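Local structure of glycerol uptake operon antiterminator-related protein (Thermotoga maritima, 1VKF) at residues A[22-27]-A[35-40]; A[51-54]-A[58-61]; A[74-79]-A[95-100]; A[122-127]-A[145-150]; A[162-167]-A[172-177]. The protein is a TIM-barrel protein related to glycerol-3-phosphate responsive antiterminators, probably binding a small phosphorylated ligand and acting in the control of transcription of glycerol uptake genes. One frame throughout, in Å; residues are numbered along the deposited sequence.

Contact 1: A[22-27]-A[35-40]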
# COMPACT_ATOMS: atom_id res chain seq x y z
N TRP A 22 7.41 8.37 -4.34
CA TRP A 22 7.27 9.54 -3.44
C TRP A 22 7.18 10.84 -4.21
O TRP A 22 6.75 11.87 -3.69
CB TRP A 22 8.46 9.60 -2.48
CG TRP A 22 8.28 8.70 -1.35
CD1 TRP A 22 8.94 7.50 -1.14
CD2 TRP A 22 7.37 8.85 -0.27
NE1 TRP A 22 8.49 6.92 0.03
CE2 TRP A 22 7.54 7.74 0.59
CE3 TRP A 22 6.42 9.83 0.08
CZ2 TRP A 22 6.80 7.57 1.75
CZ3 TRP A 22 5.73 9.69 1.25
CH2 TRP A 22 5.90 8.55 2.07
N ASP A 23 7.68 10.85 -5.42
CA ASP A 23 7.44 12.01 -6.24
C ASP A 23 7.42 11.64 -7.70
O ASP A 23 7.82 10.54 -8.10
CB ASP A 23 8.44 13.15 -5.92
CG ASP A 23 9.69 13.04 -6.71
OD1 ASP A 23 10.23 11.93 -6.67
OD2 ASP A 23 10.18 13.97 -7.43
N MSE A 24 6.89 12.58 -8.47
CA MSE A 24 6.47 12.35 -9.84
C MSE A 24 7.26 13.21 -10.83
O MSE A 24 6.93 13.26 -12.01
CB MSE A 24 4.99 12.68 -9.95
CG MSE A 24 4.15 11.69 -9.21
SE MSE A 24 4.19 9.89 -10.01
CE MSE A 24 3.60 10.31 -11.89
N ASP A 25 8.28 13.89 -10.36
CA ASP A 25 9.05 14.77 -11.26
C ASP A 25 10.06 13.90 -11.99
O ASP A 25 10.06 13.86 -13.22
CB ASP A 25 9.72 15.92 -10.50
CG ASP A 25 10.28 17.02 -11.44
OD1 ASP A 25 10.81 16.69 -12.53
OD2 ASP A 25 10.25 18.24 -11.16
N SER A 26 10.89 13.19 -11.24
CA SER A 26 11.90 12.32 -11.84
C SER A 26 11.47 10.91 -11.53
O SER A 26 11.45 10.53 -10.36
CB SER A 26 13.30 12.60 -11.28
OG SER A 26 13.67 13.96 -11.43
N ILE A 27 11.09 10.16 -12.56
CA ILE A 27 10.50 8.85 -12.37
C ILE A 27 11.36 7.74 -12.96
O ILE A 27 11.65 6.79 -12.26
CB ILE A 27 9.09 8.79 -12.97
CG1 ILE A 27 8.21 9.90 -12.36
CG2 ILE A 27 8.46 7.46 -12.71
CD1 ILE A 27 6.82 9.97 -12.99
N VAL A 35 1.92 -0.10 -8.54
CA VAL A 35 2.54 1.10 -8.02
C VAL A 35 1.72 1.58 -6.82
O VAL A 35 0.50 1.68 -6.92
CB VAL A 35 2.60 2.26 -9.07
CG1 VAL A 35 3.05 3.57 -8.46
CG2 VAL A 35 3.56 1.94 -10.20
N PHE A 36 2.42 1.90 -5.72
CA PHE A 36 1.81 2.62 -4.62
C PHE A 36 2.26 4.04 -4.67
O PHE A 36 3.45 4.32 -4.52
CB PHE A 36 2.22 1.97 -3.28
CG PHE A 36 1.52 0.70 -2.96
CD1 PHE A 36 0.64 0.10 -3.82
CD2 PHE A 36 1.82 0.05 -1.77
CE1 PHE A 36 -0.02 -1.05 -3.45
CE2 PHE A 36 1.18 -1.10 -1.41
CZ PHE A 36 0.28 -1.66 -2.25
N LEU A 37 1.36 4.98 -4.96
CA LEU A 37 1.71 6.41 -5.01
C LEU A 37 1.54 6.97 -3.62
O LEU A 37 0.43 7.04 -3.07
CB LEU A 37 0.76 7.13 -5.97
CG LEU A 37 0.97 8.62 -6.12
CD1 LEU A 37 2.37 8.97 -6.56
CD2 LEU A 37 -0.09 9.18 -7.07
N LEU A 38 2.65 7.31 -2.98
CA LEU A 38 2.65 7.57 -1.56
C LEU A 38 2.56 9.05 -1.18
O LEU A 38 2.36 9.36 0.01
CB LEU A 38 3.89 6.97 -0.91
CG LEU A 38 3.95 5.44 -1.05
CD1 LEU A 38 5.18 4.96 -0.30
CD2 LEU A 38 2.71 4.74 -0.52
N LYS A 39 2.64 9.92 -2.17
CA LYS A 39 2.39 11.34 -1.97
C LYS A 39 1.87 11.96 -3.25
O LYS A 39 2.34 11.68 -4.35
CB LYS A 39 3.70 12.04 -1.54
CG LYS A 39 3.56 13.53 -1.18
CD LYS A 39 4.92 14.17 -0.83
CE LYS A 39 4.71 15.60 -0.36
NZ LYS A 39 5.95 16.16 0.22
N SER A 40 0.92 12.86 -3.10
CA SER A 40 0.46 13.66 -4.21
C SER A 40 -0.23 14.87 -3.61
O SER A 40 -0.04 15.19 -2.43
CB SER A 40 -0.51 12.82 -5.14
OG SER A 40 -0.92 13.57 -6.29
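Trp22 lays its indole over Leu38, whose CB stands 3.7 Å from the centroid of the six-membered ring and only 2° off its normal, a CH-pi contact on the ring face. On that same face Leu38 CD1 lies 3.7 Å from Trp22 CZ2, so the branched leucine covers much of the flat surface. Lys39 adds its CB, 3.9 Å from Trp22 CE3 and oblique to the ring, before the extended lysine chain leads away. Beside this pair, Met24, built as selenomethionine and bent at chi2 and chi3, brings SE to 4.0 Å from Leu37 CD1. Leu37 reaches it with CG anti to the backbone N (chi1 179°).

Further out, Leu37 is held by a backbone hydrogen bond to Phe60 on the neighbouring strand, Leu38 packs on Ala20, and Met24 also touches His48 and Ile51 of helix 45-54. No hydrogen bond joins the two segments. Between residues 22-27 and 35-40 the contact therefore rests on dispersion and CH-pi packing, which suit a large aromatic ring on an aliphatic side chain and leave Trp22 NE1 to donate to a citrate probably taken up from the crystallisation liquor, consistent with a ligand pocket at this end of the barrel.

Contact 2: A[51-54]-A[58-61]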
# COMPACT_ATOMS: atom_id res chain seq x y z
N ILE A 51 -0.27 9.60 -15.77
CA ILE A 51 1.10 9.21 -16.14
C ILE A 51 1.28 7.70 -15.84
O ILE A 51 1.81 6.94 -16.66
CB ILE A 51 2.18 10.07 -15.44
CG1 ILE A 51 2.19 11.50 -15.97
CG2 ILE A 51 3.56 9.39 -15.55
CD1 ILE A 51 2.93 12.48 -14.99
N LEU A 52 0.85 7.27 -14.66
CA LEU A 52 1.13 5.94 -14.17
C LEU A 52 0.21 4.93 -14.85
O LEU A 52 0.64 3.84 -15.23
CB LEU A 52 0.94 5.88 -12.66
CG LEU A 52 1.99 6.69 -11.87
CD1 LEU A 52 1.59 6.68 -10.39
CD2 LEU A 52 3.39 6.17 -12.04
N LYS A 53 -1.05 5.31 -15.05
CA LYS A 53 -1.99 4.42 -15.72
C LYS A 53 -1.59 4.26 -17.20
O LYS A 53 -1.75 3.20 -17.77
CB LYS A 53 -3.44 4.92 -15.59
CG LYS A 53 -4.02 4.87 -14.12
CD LYS A 53 -4.06 3.46 -13.52
CE LYS A 53 -4.95 2.51 -14.35
NZ LYS A 53 -4.89 1.03 -13.94
N ASP A 54 -1.05 5.30 -17.80
CA ASP A 54 -0.57 5.27 -19.19
C ASP A 54 0.58 4.24 -19.35
O ASP A 54 0.76 3.69 -20.45
CB ASP A 54 -0.11 6.64 -19.63
CG ASP A 54 -1.28 7.54 -20.14
OD1 ASP A 54 -2.44 7.06 -20.20
OD2 ASP A 54 -1.12 8.71 -20.50
N THR A 58 -1.14 -0.82 -12.32
CA THR A 58 -2.20 -0.78 -11.33
C THR A 58 -1.71 0.13 -10.23
O THR A 58 -0.61 -0.09 -9.69
CB THR A 58 -2.46 -2.20 -10.78
OG1 THR A 58 -2.95 -3.02 -11.83
CG2 THR A 58 -3.58 -2.22 -9.71
N VAL A 59 -2.52 1.11 -9.86
CA VAL A 59 -2.08 2.15 -8.94
C VAL A 59 -3.00 2.26 -7.73
O VAL A 59 -4.19 2.50 -7.87
CB VAL A 59 -1.95 3.55 -9.62
CG1 VAL A 59 -1.36 4.57 -8.66
CG2 VAL A 59 -1.12 3.48 -10.86
N PHE A 60 -2.42 2.06 -6.54
CA PHE A 60 -3.05 2.36 -5.28
C PHE A 60 -2.47 3.67 -4.75
O PHE A 60 -1.26 3.98 -4.91
CB PHE A 60 -2.87 1.20 -4.26
CG PHE A 60 -3.74 0.04 -4.52
CD1 PHE A 60 -3.59 -0.73 -5.66
CD2 PHE A 60 -4.68 -0.26 -3.60
CE1 PHE A 60 -4.43 -1.81 -5.88
CE2 PHE A 60 -5.53 -1.38 -3.80
CZ PHE A 60 -5.40 -2.11 -4.95
N VAL A 61 -3.35 4.52 -4.23
CA VAL A 61 -2.96 5.83 -3.76
C VAL A 61 -3.08 5.86 -2.24
O VAL A 61 -4.11 5.50 -1.70
CB VAL A 61 -3.90 6.92 -4.31
CG1 VAL A 61 -3.60 8.27 -3.70
CG2 VAL A 61 -3.73 6.98 -5.81
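The beta-alpha-beta unit made of strand 34-41, helix 45-54 and strand 58-62 closes here, where Leu52 and Lys53 in the last part of the helix meet Val59 near the start of the second strand. Val59 points at the helix, both methyls set against Leu52 and CG2 also meeting Lys53. Its CG2 lies 3.6 Å from Leu52 CB, and its CG1, set anti to the backbone N (chi1 -175°), is 4.0 Å from Leu52 CD1. The two side chains cross at about a right angle, so the branched valine fits against the flank of the longer leucine.

Lys53 slides past Val59 in the opposite direction and touches CG2 with its CD at 4.0 Å. Bends at chi2 and chi3 fold the chain back toward the strand and bring NZ within 4.2 Å of Thr58 CA. Lysine suits this border position because its methylenes cover the valine while its ammonium finds polar partners: a salt bridge to Asp85 OD2 and a hydrogen bond to Lys57 O. Asp85 OD2 also accepts from Val59 N, so a single carboxylate ties the lysine to the strand it packs against. Leu49 of the same helix adds to the cover over Val59, and Leu52 also packs on Ile30. A valine on the outer side of a strand, buried under aliphatic helix residues after a short connection, is the usual helix-to-sheet layer of a parallel beta/alpha barrel.

Contact 3: A[74-79]-A[95-100]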
# COMPACT_ATOMS: atom_id res chain seq x y z
N GLU A 74 -16.47 11.01 0.46
CA GLU A 74 -16.22 11.95 -0.63
C GLU A 74 -14.74 12.00 -1.06
O GLU A 74 -14.46 11.99 -2.26
CB GLU A 74 -16.74 13.36 -0.29
CG GLU A 74 -18.22 13.43 0.05
CD GLU A 74 -18.59 13.12 1.50
OE1 GLU A 74 -17.73 12.69 2.32
OE2 GLU A 74 -19.79 13.27 1.82
N ALA A 75 -13.82 11.96 -0.10
CA ALA A 75 -12.40 11.87 -0.40
C ALA A 75 -12.05 10.60 -1.17
O ALA A 75 -11.32 10.63 -2.17
CB ALA A 75 -11.56 11.98 0.84
N ILE A 76 -12.61 9.47 -0.74
CA ILE A 76 -12.33 8.20 -1.41
C ILE A 76 -12.87 8.20 -2.85
O ILE A 76 -12.16 7.79 -3.79
CB ILE A 76 -12.94 7.01 -0.63
CG1 ILE A 76 -12.29 6.79 0.73
CG2 ILE A 76 -12.87 5.75 -1.48
CD1 ILE A 76 -13.20 6.11 1.72
N LEU A 77 -14.09 8.72 -3.03
CA LEU A 77 -14.70 8.86 -4.36
C LEU A 77 -13.91 9.84 -5.24
O LEU A 77 -13.82 9.59 -6.44
CB LEU A 77 -16.17 9.30 -4.31
CG LEU A 77 -17.06 8.23 -3.69
CD1 LEU A 77 -18.48 8.76 -3.53
CD2 LEU A 77 -16.98 6.94 -4.49
N PHE A 78 -13.28 10.90 -4.69
CA PHE A 78 -12.44 11.77 -5.43
C PHE A 78 -11.20 11.07 -5.96
O PHE A 78 -10.84 11.25 -7.13
CB PHE A 78 -12.00 12.94 -4.52
CG PHE A 78 -11.12 13.94 -5.17
CD1 PHE A 78 -9.78 13.73 -5.16
CD2 PHE A 78 -11.67 15.04 -5.80
CE1 PHE A 78 -8.90 14.66 -5.76
CE2 PHE A 78 -10.83 16.00 -6.39
CZ PHE A 78 -9.45 15.78 -6.38
N VAL A 79 -10.60 10.23 -5.12
CA VAL A 79 -9.42 9.51 -5.52
C VAL A 79 -9.82 8.47 -6.63
O VAL A 79 -9.06 8.29 -7.60
CB VAL A 79 -8.76 8.83 -4.27
CG1 VAL A 79 -7.68 7.90 -4.71
CG2 VAL A 79 -8.22 9.93 -3.37
N TYR A 95 -11.07 2.69 5.29
CA TYR A 95 -11.06 1.33 4.79
C TYR A 95 -12.49 0.79 4.65
O TYR A 95 -12.84 0.30 3.57
CB TYR A 95 -10.22 0.42 5.72
CG TYR A 95 -10.16 -0.99 5.18
CD1 TYR A 95 -9.20 -1.33 4.28
CD2 TYR A 95 -11.11 -1.93 5.52
CE1 TYR A 95 -9.11 -2.54 3.74
CE2 TYR A 95 -11.06 -3.21 4.94
CZ TYR A 95 -10.04 -3.47 4.02
OH TYR A 95 -9.83 -4.68 3.43
N VAL A 96 -13.31 0.93 5.69
CA VAL A 96 -14.68 0.38 5.67
C VAL A 96 -15.49 1.07 4.57
O VAL A 96 -16.25 0.44 3.84
CB VAL A 96 -15.42 0.48 7.06
CG1 VAL A 96 -16.85 -0.02 6.96
CG2 VAL A 96 -14.70 -0.34 8.12
N VAL A 97 -15.32 2.37 4.43
CA VAL A 97 -16.11 3.12 3.48
C VAL A 97 -15.67 2.72 2.06
O VAL A 97 -16.49 2.61 1.16
CB VAL A 97 -15.97 4.67 3.73
CG1 VAL A 97 -16.60 5.44 2.59
CG2 VAL A 97 -16.63 5.05 5.01
N ALA A 98 -14.37 2.54 1.83
CA ALA A 98 -13.89 2.12 0.53
C ALA A 98 -14.54 0.81 0.18
O ALA A 98 -15.10 0.68 -0.87
CB ALA A 98 -12.41 2.00 0.51
N LYS A 99 -14.45 -0.14 1.08
CA LYS A 99 -15.01 -1.48 0.88
C LYS A 99 -16.51 -1.46 0.57
O LYS A 99 -16.96 -2.12 -0.34
CB LYS A 99 -14.71 -2.32 2.13
CG LYS A 99 -15.17 -3.76 2.06
CD LYS A 99 -14.98 -4.43 3.43
CE LYS A 99 -14.95 -5.94 3.37
NZ LYS A 99 -14.28 -6.43 4.59
N LYS A 100 -17.26 -0.68 1.34
CA LYS A 100 -18.70 -0.49 1.15
C LYS A 100 -19.05 0.03 -0.26
O LYS A 100 -20.13 -0.26 -0.79
CB LYS A 100 -19.21 0.53 2.17
CG LYS A 100 -19.55 -0.09 3.53
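No ring or other flat group takes part where Ile76 meets Val97 and Ala98: the side chains that meet are all aliphatic. The nearby aromatic ring of Tyr95 belongs to a different layer, for its side chain leaves the helix away from Ile76 and packs on Ala105 and Leu107 of strand 105-110. The motif is the side-by-side packing of two neighbouring outer helices of a TIM barrel, 73-82 and 92-100, with strand 86-89 between them in the chain.

Ile76 carries nearly all of its own helix's share of the contact. Its CG1 stands anti to the carbonyl carbon (chi1 -66°), and the chain stretches on from there to push CD1 at the other helix. Val97, obliquely crossed with it, receives that methyl on its CB and CG1 side. Ala98, one residue further on, presents little more than backbone and a single methyl, which lets the helices come close: the CA atoms of Ile76 and Ala98 are 6.6 Å apart. A branched isoleucine filling the space beside an alanine is a natural match of long and short.

Beneath the helices, Ile76 also rests on Met63 and Ile103, and Ala98 on Ile87 and Ala105, so the same hydrophobic layer continues to the sheet. With Ala98 the contact is looser at the methyls, Ile76 CG2 lying 4.3 Å from Ala98 CB, and tightest with Val97, where Ile76 CD1 comes to 3.6 Å from Val97 CG1.

Contact 4: A[122-127]-A[145-150]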
# COMPACT_ATOMS: atom_id res chain seq x y z
N GLU A 122 -6.94 -7.95 15.91
CA GLU A 122 -8.34 -7.85 16.30
C GLU A 122 -9.10 -6.96 15.31
O GLU A 122 -10.19 -7.31 14.84
CB GLU A 122 -8.48 -7.24 17.69
CG GLU A 122 -9.88 -7.38 18.26
N GLN A 123 -8.53 -5.80 15.01
CA GLN A 123 -9.12 -4.92 14.01
C GLN A 123 -9.26 -5.58 12.63
O GLN A 123 -10.29 -5.45 11.99
CB GLN A 123 -8.27 -3.67 13.91
CG GLN A 123 -8.78 -2.66 12.94
CD GLN A 123 -8.51 -1.24 13.39
OE1 GLN A 123 -7.45 -0.70 13.10
NE2 GLN A 123 -9.50 -0.62 14.07
N ILE A 124 -8.22 -6.29 12.17
CA ILE A 124 -8.26 -6.99 10.88
C ILE A 124 -9.41 -8.00 10.82
O ILE A 124 -10.15 -8.07 9.84
CB ILE A 124 -6.92 -7.67 10.60
CG1 ILE A 124 -5.90 -6.61 10.14
CG2 ILE A 124 -7.04 -8.74 9.53
CD1 ILE A 124 -4.47 -7.03 10.29
N GLU A 125 -9.57 -8.74 11.91
CA GLU A 125 -10.55 -9.81 11.94
C GLU A 125 -11.96 -9.21 12.01
O GLU A 125 -12.86 -9.65 11.31
CB GLU A 125 -10.22 -10.75 13.10
CG GLU A 125 -8.89 -11.45 12.82
CD GLU A 125 -8.49 -12.49 13.84
OE1 GLU A 125 -8.81 -12.31 15.03
OE2 GLU A 125 -7.81 -13.47 13.44
N THR A 126 -12.13 -8.15 12.78
CA THR A 126 -13.44 -7.53 12.97
C THR A 126 -13.96 -6.83 11.73
O THR A 126 -15.15 -6.90 11.43
CB THR A 126 -13.39 -6.54 14.14
OG1 THR A 126 -13.02 -7.25 15.33
CG2 THR A 126 -14.79 -6.01 14.46
N LEU A 127 -13.08 -6.15 11.02
CA LEU A 127 -13.45 -5.41 9.83
C LEU A 127 -13.39 -6.24 8.53
O LEU A 127 -13.79 -5.76 7.49
CB LEU A 127 -12.54 -4.19 9.71
CG LEU A 127 -12.55 -3.21 10.88
CD1 LEU A 127 -11.62 -2.04 10.59
CD2 LEU A 127 -13.98 -2.74 11.21
N ARG A 145 2.37 -14.68 9.88
CA ARG A 145 2.14 -16.01 10.48
C ARG A 145 0.92 -16.04 11.39
O ARG A 145 0.34 -17.13 11.62
CB ARG A 145 3.38 -16.47 11.26
CG ARG A 145 4.52 -16.93 10.35
CD ARG A 145 5.71 -17.58 11.09
NE ARG A 145 6.66 -16.61 11.67
CZ ARG A 145 7.79 -16.16 11.10
NH1 ARG A 145 8.17 -16.54 9.88
NH2 ARG A 145 8.55 -15.29 11.76
N LYS A 146 0.54 -14.89 11.94
CA LYS A 146 -0.62 -14.78 12.83
C LYS A 146 -1.94 -14.55 12.11
O LYS A 146 -3.00 -14.66 12.73
CB LYS A 146 -0.38 -13.68 13.87
CG LYS A 146 0.93 -13.84 14.66
CD LYS A 146 0.77 -14.54 16.00
CE LYS A 146 2.13 -14.66 16.76
NZ LYS A 146 2.10 -14.10 18.12
N ILE A 147 -1.88 -14.20 10.82
CA ILE A 147 -3.08 -13.95 10.02
C ILE A 147 -3.05 -14.76 8.73
O ILE A 147 -3.17 -14.20 7.63
CB ILE A 147 -3.29 -12.44 9.76
CG1 ILE A 147 -2.03 -11.74 9.22
CG2 ILE A 147 -3.76 -11.77 11.06
CD1 ILE A 147 -2.24 -10.29 8.94
N PRO A 148 -2.93 -16.08 8.85
CA PRO A 148 -2.89 -16.95 7.67
C PRO A 148 -4.18 -16.78 6.86
O PRO A 148 -5.25 -16.51 7.42
CB PRO A 148 -2.76 -18.36 8.27
CG PRO A 148 -3.16 -18.24 9.69
CD PRO A 148 -2.87 -16.85 10.11
N GLY A 149 -4.07 -16.86 5.55
CA GLY A 149 -5.18 -16.55 4.68
C GLY A 149 -5.30 -15.08 4.26
O GLY A 149 -6.06 -14.76 3.35
N ARG A 150 -4.61 -14.16 4.92
CA ARG A 150 -4.69 -12.77 4.50
C ARG A 150 -3.42 -12.41 3.77
O ARG A 150 -2.37 -13.00 4.04
CB ARG A 150 -4.98 -11.84 5.68
CG ARG A 150 -6.32 -12.23 6.37
CD ARG A 150 -6.64 -11.47 7.60
NE ARG A 150 -7.66 -12.17 8.37
CZ ARG A 150 -8.96 -11.89 8.35
NH1 ARG A 150 -9.47 -10.94 7.58
NH2 ARG A 150 -9.77 -12.61 9.10
O HOH W 1 -6.89 -13.60 10.24
O HOH W 2 -12.41 -11.31 8.94
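Arg150 slides its extended side chain past Ile124 in the opposite direction, its CD 3.4 Å from Ile124 CG2, and spreads the guanidinium so that one face lies over that methyl and over Glu125 CA. Arginine suits the place because its methylenes and flat head cover the isoleucine while its N-H groups stay at the polar rim. NH1 donates to Val129 O just beyond the helix, and NH2 gives a 2.9 Å bond to water 2, which sits in the guanidinium plane and donates to Glu125 O. The Glu125 carboxylate, turned 56° from the guanidinium, does not close a salt bridge: Glu125 OE2 is 4.8 Å from Arg150 NH2. With an alanine here, Val129 O would probably lose this donor and the methyl of Ile124 its cover.

Deeper in, Ile124 CD1 meets Ile147 CD1 at 4.2 Å, the two chains crossing at about a right angle. Ile147 holds CG1 between the backbone N and the carbonyl carbon (chi1 51°), the crowded position, and also packs on Ile121. Ile147 opens a type II turn, closed by Arg150 N to Ile147 O at 3.1 Å, with Gly149 at the positive-phi corner where a side chain would strike the preceding carbonyl. The turn aims Arg150 back at helix 114-127. A loop leading from helix 140-144 into strand 151-155 and packed on the last turns of helix 114-127 is characteristic of the N-terminal face of a TIM barrel.

Contact 5: A[162-167]-A[172-177]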
# COMPACT_ATOMS: atom_id res chain seq x y z
N GLU A 162 19.12 -9.13 0.29
CA GLU A 162 19.05 -10.28 1.19
C GLU A 162 17.83 -10.17 2.12
O GLU A 162 17.10 -11.14 2.34
CB GLU A 162 20.33 -10.43 2.03
CG GLU A 162 21.56 -10.87 1.26
CD GLU A 162 22.32 -9.73 0.60
OE1 GLU A 162 21.85 -8.57 0.66
OE2 GLU A 162 23.39 -9.99 -0.02
N GLU A 163 17.58 -8.98 2.66
CA GLU A 163 16.38 -8.77 3.49
C GLU A 163 15.11 -9.00 2.70
O GLU A 163 14.21 -9.69 3.17
CB GLU A 163 16.39 -7.34 4.03
CG GLU A 163 17.54 -7.08 4.99
CD GLU A 163 17.59 -5.64 5.53
OE1 GLU A 163 16.67 -4.81 5.30
OE2 GLU A 163 18.55 -5.35 6.23
N ALA A 164 15.08 -8.47 1.47
CA ALA A 164 13.90 -8.59 0.62
C ALA A 164 13.61 -10.04 0.28
O ALA A 164 12.48 -10.45 0.35
CB ALA A 164 14.06 -7.77 -0.62
N ARG A 165 14.64 -10.80 -0.11
CA ARG A 165 14.47 -12.21 -0.48
C ARG A 165 13.90 -13.03 0.65
O ARG A 165 12.98 -13.87 0.49
CB ARG A 165 15.79 -12.82 -1.00
CG ARG A 165 16.25 -12.30 -2.35
CD ARG A 165 17.40 -13.13 -3.02
NE ARG A 165 17.80 -12.55 -4.31
CZ ARG A 165 17.09 -12.64 -5.43
NH1 ARG A 165 15.93 -13.31 -5.47
NH2 ARG A 165 17.53 -12.07 -6.55
N GLU A 166 14.41 -12.75 1.84
CA GLU A 166 14.00 -13.48 3.01
C GLU A 166 12.54 -13.11 3.37
O GLU A 166 11.72 -13.98 3.60
CB GLU A 166 14.93 -13.20 4.20
CG GLU A 166 14.56 -14.00 5.45
CD GLU A 166 14.55 -15.52 5.21
OE1 GLU A 166 15.32 -16.02 4.37
OE2 GLU A 166 13.73 -16.22 5.86
N ILE A 167 12.21 -11.83 3.35
CA ILE A 167 10.83 -11.40 3.68
C ILE A 167 9.82 -12.03 2.71
O ILE A 167 8.74 -12.48 3.12
CB ILE A 167 10.76 -9.84 3.66
CG1 ILE A 167 11.42 -9.29 4.89
CG2 ILE A 167 9.30 -9.38 3.54
CD1 ILE A 167 11.67 -7.83 4.78
N SER A 172 3.45 -11.85 0.74
CA SER A 172 3.18 -11.85 -0.69
C SER A 172 4.05 -10.90 -1.45
O SER A 172 4.52 -11.23 -2.53
CB SER A 172 1.73 -11.49 -0.96
OG SER A 172 0.91 -12.52 -0.48
N ALA A 173 4.25 -9.71 -0.88
CA ALA A 173 4.91 -8.63 -1.60
C ALA A 173 5.63 -7.66 -0.69
O ALA A 173 5.42 -7.63 0.49
CB ALA A 173 3.87 -7.90 -2.41
N ILE A 174 6.49 -6.83 -1.28
CA ILE A 174 7.12 -5.72 -0.60
C ILE A 174 6.96 -4.44 -1.41
O ILE A 174 7.25 -4.44 -2.60
CB ILE A 174 8.66 -5.96 -0.49
CG1 ILE A 174 8.98 -7.18 0.36
CG2 ILE A 174 9.34 -4.72 0.03
CD1 ILE A 174 10.43 -7.63 0.28
N SER A 175 6.52 -3.38 -0.77
CA SER A 175 6.43 -2.08 -1.35
C SER A 175 7.72 -1.34 -1.04
O SER A 175 8.11 -1.19 0.11
CB SER A 175 5.23 -1.28 -0.82
OG SER A 175 5.34 0.09 -1.28
N THR A 176 8.39 -0.83 -2.07
CA THR A 176 9.66 -0.10 -1.90
C THR A 176 9.91 0.87 -3.03
O THR A 176 9.46 0.63 -4.17
CB THR A 176 10.85 -1.12 -1.87
OG1 THR A 176 12.13 -0.44 -1.81
CG2 THR A 176 10.87 -1.99 -3.12
N SER A 177 10.62 1.95 -2.74
CA SER A 177 11.02 2.95 -3.78
C SER A 177 12.42 2.66 -4.34
O SER A 177 12.94 3.41 -5.20
CB SER A 177 10.93 4.40 -3.26
OG SER A 177 11.93 4.66 -2.29
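Ile174 and Ile167 cross at about a right angle, the strand residue pointing outward and the helix residue turned toward it. Ile167 offers the flank of its CG2, which lies 3.9 Å from Ile174 CD1 and just as near to Ile174 CG1. Ile174 advances end first: CG1 is anti to the carbonyl carbon (chi1 -63°) and chi2 is nearly straight at 168°, so the chain reaches out to the helix and plants CD1 against it one turn back, at Ala164. There the methyl is 3.7 Å from Ala164 CB and 3.5 Å from Ala164 O, resting on backbone as much as on side chain.

The residue types follow from this. Alanine leaves a shallow place on the helix surface into which the long arm of an isoleucine can settle, and a beta-branched isoleucine is at ease in an extended strand while having the length to span the gap, the CA atoms of Ala164 and Ile174 being 7.5 Å apart. No hydrogen bond crosses between the segments, and all three residues are buried.

On the strand's other side the next residue, Ser175, faces inward, and its OG, like that of Ser177, donates to or accepts from a bound citrate. Ile174 is flanked by Ile17 of strand 16-21 and Ala154 of strand 151-155, with Val158 touching both Ala164 and Ile167, so helix 161-167 lies over the outer face of the sheet where strand 173-176 sits between its two neighbours.

Overall arrangement
From the N terminus the five contacts follow in series, none nesting in or crossing another. Contact 1 closes the loop between the first two barrel strands, and contact 2 the connection from helix 45-54 into strand 58-62. Contact 3 spans strand 86-89 to pair two outer helices, contact 4 spans strand 131-135 and helix 140-144, tying the loop before strand 151-155 to helix 114-127, and contact 5 closes the turn before strand 173-176. Contacts 1 and 2 share backbone bonds between strands 34-41 and 58-62; Val61 and Val79 join contact 2 to 3, and Lys99 with Leu127 joins 3 to 4. Strand 173-176 pairs with 16-21, closing the barrel, and Phe36 on Ser175 links contacts 1 and 5.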